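SnoaL-like domain-containing protein (Burkholderia thailandensis E264, PDB 3H3H) is of unknown function but has a SnoaL-like domain of the NTF2 clan, forms a two-chain assembly and holds an unidentified ligand. Local coordinates at residues F13-I18 with V89-Y93; W21-L26 with W65-L69. All blocks are in the same frame, centred on the assembly; numbering follows the deposited sequence. Where two conformers were deposited one is given.

Contact 1: F13-I18 with V89-Y93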
# COMPACT_ATOMS: atom_id res chain seq x y z
N PHE B 13 -3.77 -3.78 -15.03
CA PHE B 13 -3.23 -2.49 -14.67
C PHE B 13 -1.74 -2.65 -14.36
O PHE B 13 -0.89 -1.86 -14.77
CB PHE B 13 -3.94 -1.88 -13.45
CG PHE B 13 -3.26 -0.67 -12.90
CD1 PHE B 13 -3.38 0.55 -13.53
CD2 PHE B 13 -2.49 -0.75 -11.77
CE1 PHE B 13 -2.68 1.65 -13.07
CE2 PHE B 13 -1.81 0.40 -11.27
CZ PHE B 13 -1.90 1.55 -11.92
N SER B 14 -1.40 -3.61 -13.53
CA SER B 14 -0.00 -3.81 -13.14
C SER B 14 0.91 -4.08 -14.36
O SER B 14 1.98 -3.53 -14.48
CB SER B 14 0.08 -4.95 -12.13
OG SER B 14 -0.67 -4.65 -10.98
N ARG B 15 0.47 -4.95 -15.25
CA ARG B 15 1.27 -5.27 -16.43
C ARG B 15 1.43 -4.06 -17.34
O ARG B 15 2.51 -3.84 -17.88
CB ARG B 15 0.65 -6.46 -17.18
CG ARG B 15 1.38 -6.85 -18.46
CD ARG B 15 2.38 -8.02 -18.33
NE ARG B 15 2.72 -8.50 -19.66
CZ ARG B 15 2.15 -9.54 -20.25
NH1 ARG B 15 2.51 -9.89 -21.47
NH2 ARG B 15 1.22 -10.23 -19.61
N GLU B 16 0.39 -3.24 -17.50
CA GLU B 16 0.51 -2.06 -18.35
C GLU B 16 1.39 -1.04 -17.67
O GLU B 16 2.21 -0.44 -18.33
CB GLU B 16 -0.85 -1.46 -18.70
CG GLU B 16 -1.69 -2.39 -19.48
CD GLU B 16 -3.08 -1.84 -19.80
OE1 GLU B 16 -3.51 -0.81 -19.26
OE2 GLU B 16 -3.79 -2.49 -20.56
N TRP B 17 1.23 -0.84 -16.35
CA TRP B 17 1.97 0.19 -15.65
C TRP B 17 3.45 -0.16 -15.63
O TRP B 17 4.30 0.69 -15.93
CB TRP B 17 1.47 0.32 -14.18
CG TRP B 17 2.04 1.43 -13.45
CD1 TRP B 17 1.57 2.72 -13.38
CD2 TRP B 17 3.11 1.34 -12.53
NE1 TRP B 17 2.39 3.46 -12.55
CE2 TRP B 17 3.28 2.62 -11.95
CE3 TRP B 17 3.96 0.30 -12.14
CZ2 TRP B 17 4.30 2.89 -11.04
CZ3 TRP B 17 4.94 0.58 -11.18
CH2 TRP B 17 5.11 1.85 -10.66
N ILE B 18 3.79 -1.41 -15.30
CA ILE B 18 5.19 -1.85 -15.33
C ILE B 18 5.77 -1.72 -16.75
O ILE B 18 6.86 -1.20 -16.94
CB ILE B 18 5.30 -3.30 -14.86
CG1 ILE B 18 5.00 -3.40 -13.38
CG2 ILE B 18 6.70 -3.91 -15.17
CD1 ILE B 18 6.07 -2.88 -12.46
N VAL B 89 -5.02 -0.81 -5.73
CA VAL B 89 -4.16 -1.90 -6.15
C VAL B 89 -2.80 -1.58 -5.56
O VAL B 89 -2.38 -0.42 -5.56
CB VAL B 89 -4.09 -1.99 -7.68
CG1 VAL B 89 -3.04 -2.94 -8.16
CG2 VAL B 89 -5.48 -2.46 -8.21
N ALA B 90 -2.10 -2.58 -5.09
CA ALA B 90 -0.74 -2.40 -4.59
C ALA B 90 0.17 -3.18 -5.48
O ALA B 90 -0.05 -4.38 -5.68
CB ALA B 90 -0.59 -2.95 -3.16
N ILE B 91 1.14 -2.50 -6.08
CA ILE B 91 2.11 -3.15 -6.92
C ILE B 91 3.41 -3.22 -6.16
O ILE B 91 3.96 -2.21 -5.79
CB ILE B 91 2.34 -2.42 -8.26
CG1 ILE B 91 1.01 -2.28 -9.04
CG2 ILE B 91 3.41 -3.18 -9.14
CD1 ILE B 91 1.19 -1.59 -10.45
N HIS B 92 3.93 -4.44 -6.00
CA HIS B 92 5.18 -4.69 -5.31
C HIS B 92 6.15 -4.98 -6.43
O HIS B 92 5.92 -5.84 -7.28
CB HIS B 92 4.97 -5.85 -4.34
CG HIS B 92 6.18 -6.26 -3.58
ND1 HIS B 92 7.05 -5.35 -3.01
CD2 HIS B 92 6.66 -7.49 -3.29
CE1 HIS B 92 8.02 -6.02 -2.40
NE2 HIS B 92 7.79 -7.31 -2.53
N TYR B 93 7.26 -4.25 -6.43
CA TYR B 93 8.21 -4.39 -7.51
C TYR B 93 9.58 -4.00 -7.05
O TYR B 93 9.76 -3.49 -5.93
CB TYR B 93 7.78 -3.52 -8.69
CG TYR B 93 7.80 -2.02 -8.46
CD1 TYR B 93 6.72 -1.36 -7.91
CD2 TYR B 93 8.87 -1.23 -8.89
CE1 TYR B 93 6.73 -0.01 -7.78
CE2 TYR B 93 8.87 0.12 -8.75
CZ TYR B 93 7.80 0.75 -8.22
OH TYR B 93 7.81 2.13 -8.09
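Ile91 reaches from strand 88-94 into the angle between Phe13, Ser14 and Trp17 on helix 7-22. Its CD1 methyl does most of the touching. Ile91 CD1 lies 3.7 Å from Phe13 CE2. It also packs on CE3 of Trp17, so one methyl meets two rings a turn apart. The extended side chain of Ile91 carries this methyl up to the helix, where it also meets CA of Ser14. The other branch, CG2, lies near CD1 of Ile18.

This is the long N-terminal helix of the SnoaL-like fold packed on the concave mixed sheet, the cone-like arrangement of the NTF2 clan. The axes of the two segments pass 9.8 Å apart at -50°. Val89, Ile91 and Tyr93 all point their side chains at the helix. His92, between Ile91 and Tyr93, points away from the helix, and its ring meets His92 of the second subunit.

Trp17 and Tyr93 form an offset edge-to-face pair, with the planes at 65°. The six-membered ring of Trp17 presents its CZ3-CH2 edge to the Tyr93 face. Trp17 CH2 is 3.8 Å from Tyr93 CE1. The Tyr93 side chain is turned back between its own N and carbonyl carbon (chi1 66°), which stands the ring beside this edge. Its OH bonds to Glu103, and its side chain lies about 3 Å from the unknown ligand. Ser14 OG sits 3.5 Å from Ile91 CG1 in purely van der Waals contact. Its hydrogen bonds run to Thr82 OG1 and Ala10 O, which satisfy this buried hydroxyl.

Contact 2: W21-L26 with W65-L69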
# COMPACT_ATOMS: atom_id res chain seq x y z
N TRP B 21 6.45 2.04 -17.73
CA TRP B 21 7.69 2.49 -17.13
C TRP B 21 8.90 1.90 -17.83
O TRP B 21 9.84 2.61 -18.19
CB TRP B 21 7.71 2.15 -15.63
CG TRP B 21 6.95 3.23 -14.87
CD1 TRP B 21 5.67 3.18 -14.42
CD2 TRP B 21 7.46 4.52 -14.51
NE1 TRP B 21 5.35 4.34 -13.81
CE2 TRP B 21 6.43 5.18 -13.84
CE3 TRP B 21 8.68 5.17 -14.68
CZ2 TRP B 21 6.56 6.46 -13.38
CZ3 TRP B 21 8.81 6.46 -14.19
CH2 TRP B 21 7.75 7.07 -13.53
N ASN B 22 8.85 0.59 -18.11
CA ASN B 22 9.98 -0.10 -18.71
C ASN B 22 10.25 0.35 -20.14
O ASN B 22 11.40 0.27 -20.64
CB ASN B 22 9.80 -1.62 -18.59
CG ASN B 22 10.04 -2.08 -17.16
OD1 ASN B 22 10.58 -1.31 -16.39
ND2 ASN B 22 9.66 -3.31 -16.80
N ALA B 23 9.17 0.78 -20.80
CA ALA B 23 9.22 1.34 -22.14
C ALA B 23 9.64 2.81 -22.11
O ALA B 23 9.89 3.41 -23.16
CB ALA B 23 7.90 1.21 -22.79
N HIS B 24 9.75 3.37 -20.90
CA HIS B 24 10.13 4.79 -20.74
C HIS B 24 9.22 5.73 -21.56
O HIS B 24 9.69 6.69 -22.25
CB HIS B 24 11.58 5.00 -21.12
CG HIS B 24 12.53 4.04 -20.48
ND1 HIS B 24 13.58 3.49 -21.18
CD2 HIS B 24 12.59 3.51 -19.23
CE1 HIS B 24 14.24 2.66 -20.40
NE2 HIS B 24 13.68 2.68 -19.20
N ASP B 25 7.92 5.40 -21.51
CA ASP B 25 6.91 6.01 -22.34
C ASP B 25 6.03 6.80 -21.38
O ASP B 25 5.08 6.29 -20.81
CB ASP B 25 6.11 4.94 -23.06
CG ASP B 25 5.14 5.48 -24.06
OD1 ASP B 25 4.72 6.64 -23.94
OD2 ASP B 25 4.71 4.68 -24.90
N LEU B 26 6.38 8.05 -21.19
CA LEU B 26 5.69 8.86 -20.24
C LEU B 26 4.21 9.06 -20.61
O LEU B 26 3.34 9.10 -19.75
CB LEU B 26 6.43 10.15 -19.96
CG LEU B 26 5.83 11.01 -18.85
CD1 LEU B 26 5.71 10.24 -17.50
CD2 LEU B 26 6.70 12.23 -18.63
N TRP B 65 8.79 12.83 -13.38
CA TRP B 65 8.95 11.56 -14.06
C TRP B 65 9.71 11.68 -15.38
O TRP B 65 10.49 10.76 -15.74
CB TRP B 65 7.59 10.89 -14.25
CG TRP B 65 6.93 10.54 -12.94
CD1 TRP B 65 7.49 10.67 -11.70
CD2 TRP B 65 5.61 10.05 -12.76
NE1 TRP B 65 6.60 10.27 -10.75
CE2 TRP B 65 5.44 9.85 -11.38
CE3 TRP B 65 4.56 9.72 -13.64
CZ2 TRP B 65 4.27 9.41 -10.84
CZ3 TRP B 65 3.39 9.25 -13.13
CH2 TRP B 65 3.25 9.09 -11.72
N ARG B 66 9.44 12.75 -16.13
CA ARG B 66 10.11 13.04 -17.36
C ARG B 66 11.60 13.12 -17.10
O ARG B 66 12.40 12.52 -17.84
CB ARG B 66 9.56 14.31 -18.02
CG ARG B 66 10.15 14.68 -19.39
CD ARG B 66 9.45 15.92 -20.00
NE ARG B 66 8.03 15.69 -20.09
CZ ARG B 66 7.09 16.23 -19.31
NH1 ARG B 66 7.38 17.13 -18.39
NH2 ARG B 66 5.85 15.84 -19.47
N GLU B 67 11.99 13.84 -16.04
CA GLU B 67 13.39 13.95 -15.72
C GLU B 67 13.99 12.66 -15.21
O GLU B 67 15.15 12.34 -15.55
CB GLU B 67 13.62 15.09 -14.75
CG GLU B 67 15.08 15.42 -14.49
CD GLU B 67 15.88 15.86 -15.73
OE1 GLU B 67 15.30 16.22 -16.78
OE2 GLU B 67 17.11 15.84 -15.65
N ALA B 68 13.21 11.87 -14.44
CA ALA B 68 13.65 10.54 -14.02
C ALA B 68 14.03 9.70 -15.21
O ALA B 68 15.07 9.04 -15.18
CB ALA B 68 12.59 9.81 -13.27
N LEU B 69 13.19 9.70 -16.26
CA LEU B 69 13.46 8.88 -17.43
C LEU B 69 14.66 9.38 -18.21
O LEU B 69 15.41 8.61 -18.83
CB LEU B 69 12.26 8.85 -18.33
CG LEU B 69 11.04 8.15 -17.73
CD1 LEU B 69 9.89 8.29 -18.68
CD2 LEU B 69 11.37 6.65 -17.46
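Leu69 fits its two methyls against the turn that ends helix 7-22, while Leu26 reaches back to helix 58-71. The turn is a Schellman motif. His24 is the first residue beyond the helix and has positive phi. Asp25 follows as the N-cap of helix 26-30, its OD1 accepting from Ala28 N. Two helices of the SnoaL-like fold are thus joined by a tight corner, and helix 58-71 packs against it.

The two branches of Leu69 divide the work. Leu69 CD2 lies 3.8 Å from His24 CD2 and also approaches CE3 of the Trp21 indole. The other methyl turns to the backbone carbonyl of His24. Leu69 CD1 is 4.1 Å from Leu26 CB. The imidazole of His24 is held by its NE2, which bonds to Leu75 O. The backbone O of Asn22 lies over the centre of one of its faces.

Trp21 and Trp65 meet edge-to-face, with planes at 67°. The CZ2-CH2 edge of Trp21 comes over one face of Trp65, and Trp21 CH2 stands 3.6 Å from Trp65 CG. In Trp65, CD1 eclipses CA (chi2 -6°), which turns the CE3 side away from the Trp65 backbone, and there it meets CD1 of Leu26. The Trp65 side chain is about 3 Å from the unknown ligand. Tyr33 meets the same indole edge-to-face.

Leu26 has CG opposite its own N (chi1 -174°), which sends both methyls toward helix 58-71. Leu26 CD1 lies at the edge of Trp65, 3.8 Å from Trp65 CB. Arg66 CB meets the other methyl directly, and a bend further along the arginine chain brings the guanidinium back toward it as well. Leu26 CD2 is 3.6 Å from Arg66 CB and 3.8 Å from NH2 of the same arginine.

Both contacts use helix 7-22, but different parts of it. Contact 1 joins its middle to strand 88-94 and is fully buried. Contact 2 joins its C-terminal end and the following turn to helix 58-71, nearer the surface. Their centres are 15 Å apart, and contact 2 is nested in the chain loop closed by contact 1. Each combines apolar packing with one edge-to-face aromatic pair. In contact 1 buried hydroxyls are satisfied by neighbouring residues; contact 2 has a capped turn and an exposed arginine that packs on Leu26. Trp17 and Trp21 meet ring to ring, linking the two, and Tyr93 and Trp65 both approach an unknown ligand.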